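Local coordinates for protein thymidylate synthase (Enterobacteria phage T4, PDB 1TIS) that catalyses the reductive methylation of dUMP to dTMP, with methylenetetrahydrofolate as one-carbon donor and reductant, as a homodimer in dTTP synthesis, at residues Trp36-Gly41 / Leu194-Ala199. Sequence-based numbering, arbitrary orientation.
Sequences WDLTKG and LVHIVA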
loop_
_atom_site.group_PDB
_atom_site.type_symbol
_atom_site.label_atom_id
_atom_site.label_comp_id
_atom_site.label_asym_id
_atom_site.label_seq_id
_atom_site.Cartn_x
_atom_site.Cartn_y
_atom_site.Cartn_z
ATOM N N TRP A 36 -15.490 5.123 0.517
ATOM C CA TRP A 36 -16.408 6.253 0.680
ATOM C C TRP A 36 -16.867 6.772 -0.658
ATOM O O TRP A 36 -16.035 6.911 -1.548
ATOM C CB TRP A 36 -15.790 7.496 1.362
ATOM C CG TRP A 36 -15.387 7.323 2.805
ATOM C CD1 TRP A 36 -16.277 7.522 3.817
ATOM C CD2 TRP A 36 -14.163 6.892 3.212
ATOM N NE1 TRP A 36 -15.615 7.193 4.888
ATOM C CE2 TRP A 36 -14.353 6.810 4.580
ATOM C CE3 TRP A 36 -12.954 6.551 2.647
ATOM C CZ2 TRP A 36 -13.311 6.376 5.394
ATOM C CZ3 TRP A 36 -11.931 6.119 3.461
ATOM C CH2 TRP A 36 -12.104 6.030 4.826
ATOM N N ASP A 37 -18.141 7.101 -0.829
ATOM C CA ASP A 37 -18.595 7.686 -2.083
ATOM C C ASP A 37 -18.660 9.168 -1.824
ATOM O O ASP A 37 -19.548 9.603 -1.093
ATOM C CB ASP A 37 -19.999 7.226 -2.496
ATOM C CG ASP A 37 -19.994 6.005 -3.397
ATOM O OD1 ASP A 37 -19.683 6.176 -4.588
ATOM O OD2 ASP A 37 -20.307 4.912 -2.905
ATOM N N LEU A 38 -17.782 9.976 -2.396
ATOM C CA LEU A 38 -17.881 11.405 -2.155
ATOM C C LEU A 38 -19.090 12.024 -2.855
ATOM O O LEU A 38 -19.490 13.159 -2.546
ATOM C CB LEU A 38 -16.612 12.092 -2.616
ATOM C CG LEU A 38 -15.389 11.860 -1.741
ATOM C CD1 LEU A 38 -14.768 10.497 -1.951
ATOM C CD2 LEU A 38 -14.364 12.874 -2.130
ATOM N N THR A 39 -19.657 11.235 -3.801
ATOM C CA THR A 39 -20.863 11.556 -4.565
ATOM C C THR A 39 -22.037 11.679 -3.606
ATOM O O THR A 39 -22.907 12.541 -3.764
ATOM C CB THR A 39 -21.226 10.455 -5.638
ATOM O OG1 THR A 39 -20.405 9.288 -5.458
ATOM C CG2 THR A 39 -21.111 11.055 -7.030
ATOM N N LYS A 40 -22.053 10.816 -2.594
ATOM C CA LYS A 40 -23.094 10.883 -1.610
ATOM C C LYS A 40 -22.652 11.721 -0.402
ATOM O O LYS A 40 -22.973 11.426 0.760
ATOM C CB LYS A 40 -23.468 9.443 -1.249
ATOM C CG LYS A 40 -24.934 9.263 -1.605
ATOM C CD LYS A 40 -25.793 10.162 -0.690
ATOM C CE LYS A 40 -27.139 10.558 -1.288
ATOM N NZ LYS A 40 -26.992 11.502 -2.382
ATOM N N GLY A 41 -21.900 12.794 -0.675
ATOM C CA GLY A 41 -21.520 13.722 0.363
ATOM C C GLY A 41 -20.050 13.671 0.726
ATOM O O GLY A 41 -19.293 12.758 0.374
ATOM N N LEU A 194 -7.751 16.081 -1.306
ATOM C CA LEU A 194 -6.915 15.746 -2.482
ATOM C C LEU A 194 -7.642 15.127 -3.678
ATOM O O LEU A 194 -7.273 15.416 -4.824
ATOM C CB LEU A 194 -5.788 14.752 -2.174
ATOM C CG LEU A 194 -4.287 15.103 -2.369
ATOM C CD1 LEU A 194 -3.623 13.911 -3.033
ATOM C CD2 LEU A 194 -4.065 16.310 -3.258
ATOM N N VAL A 195 -8.695 14.308 -3.539
ATOM C CA VAL A 195 -9.364 13.810 -4.734
ATOM C C VAL A 195 -10.238 14.937 -5.245
ATOM O O VAL A 195 -10.607 14.948 -6.410
ATOM C CB VAL A 195 -10.158 12.536 -4.388
ATOM C CG1 VAL A 195 -11.182 12.854 -3.377
ATOM C CG2 VAL A 195 -10.893 11.989 -5.604
ATOM N N HIS A 196 -10.603 15.927 -4.439
ATOM C CA HIS A 196 -11.318 17.089 -4.962
ATOM C C HIS A 196 -10.475 18.004 -5.847
ATOM O O HIS A 196 -10.833 18.347 -6.977
ATOM C CB HIS A 196 -11.881 17.921 -3.812
ATOM C CG HIS A 196 -13.240 17.388 -3.448
ATOM N ND1 HIS A 196 -13.500 16.313 -2.734
ATOM C CD2 HIS A 196 -14.423 17.942 -3.879
ATOM C CE1 HIS A 196 -14.793 16.187 -2.721
ATOM N NE2 HIS A 196 -15.340 17.162 -3.407
ATOM N N ILE A 197 -9.321 18.403 -5.312
ATOM C CA ILE A 197 -8.410 19.286 -5.997
ATOM C C ILE A 197 -7.995 18.558 -7.275
ATOM O O ILE A 197 -8.247 19.118 -8.353
ATOM C CB ILE A 197 -7.274 19.570 -5.004
ATOM C CG1 ILE A 197 -7.688 20.684 -4.091
ATOM C CG2 ILE A 197 -5.995 19.996 -5.714
ATOM C CD1 ILE A 197 -6.614 20.775 -2.985
ATOM N N VAL A 198 -7.508 17.304 -7.239
ATOM C CA VAL A 198 -7.097 16.685 -8.490
ATOM C C VAL A 198 -8.252 16.425 -9.481
ATOM O O VAL A 198 -8.076 16.561 -10.697
ATOM C CB VAL A 198 -6.369 15.397 -8.179
ATOM C CG1 VAL A 198 -5.681 14.913 -9.474
ATOM C CG2 VAL A 198 -5.312 15.618 -7.104
ATOM N N ALA A 199 -9.477 16.101 -9.052
ATOM C CA ALA A 199 -10.612 15.993 -9.935
ATOM C C ALA A 199 -10.870 17.364 -10.481
ATOM O O ALA A 199 -11.250 17.375 -11.643
ATOM C CB ALA A 199 -11.847 15.642 -9.270
#
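Leu38 reaches helix 184-202 through one methyl group, CD2, which lies against both Val195 and His196, two neighbouring residues of the helix. The first partner is aliphatic: Leu38 CD2 meets Val195 CG1 at 3.4 Å. The second is aromatic, and here the methyl comes to the rim of the imidazole, near the ring plane and not over a face, with Leu38 CD2 3.4 Å from His196 CE1 and 3.6 Å from His196 ND1. Although the CA-CB bond of His196 does not aim at residues 36-41, the ring swings round to bring this edge to the leucine. Its ND1 is hydrogen-bonded to the backbone O of Ala192, one turn earlier in the same helix, and this bond should limit rotation of the imidazole while Leu38 packs beside it. The contact is one small part of the packing of helix 184-202 on the mixed sheet of the thymidylate synthase fold: near the end of strand 33-37, Leu38 turns its side chain to the helix. Strand 33-37 pairs antiparallel with strand 205-219, and Leu38 bonds through its backbone to Gly207 and touches Leu209. The turn that follows is fastened by a backbone bond from Lys40 N to Asp37 O (3.2 Å). In Val195, CG1 sits between the backbone N and the carbonyl carbon (chi1 61°), which directs this branch to the leucine. Val195 also packs on Leu169 of strand 168-179, a neighbour of strand 205-219 in the same sheet.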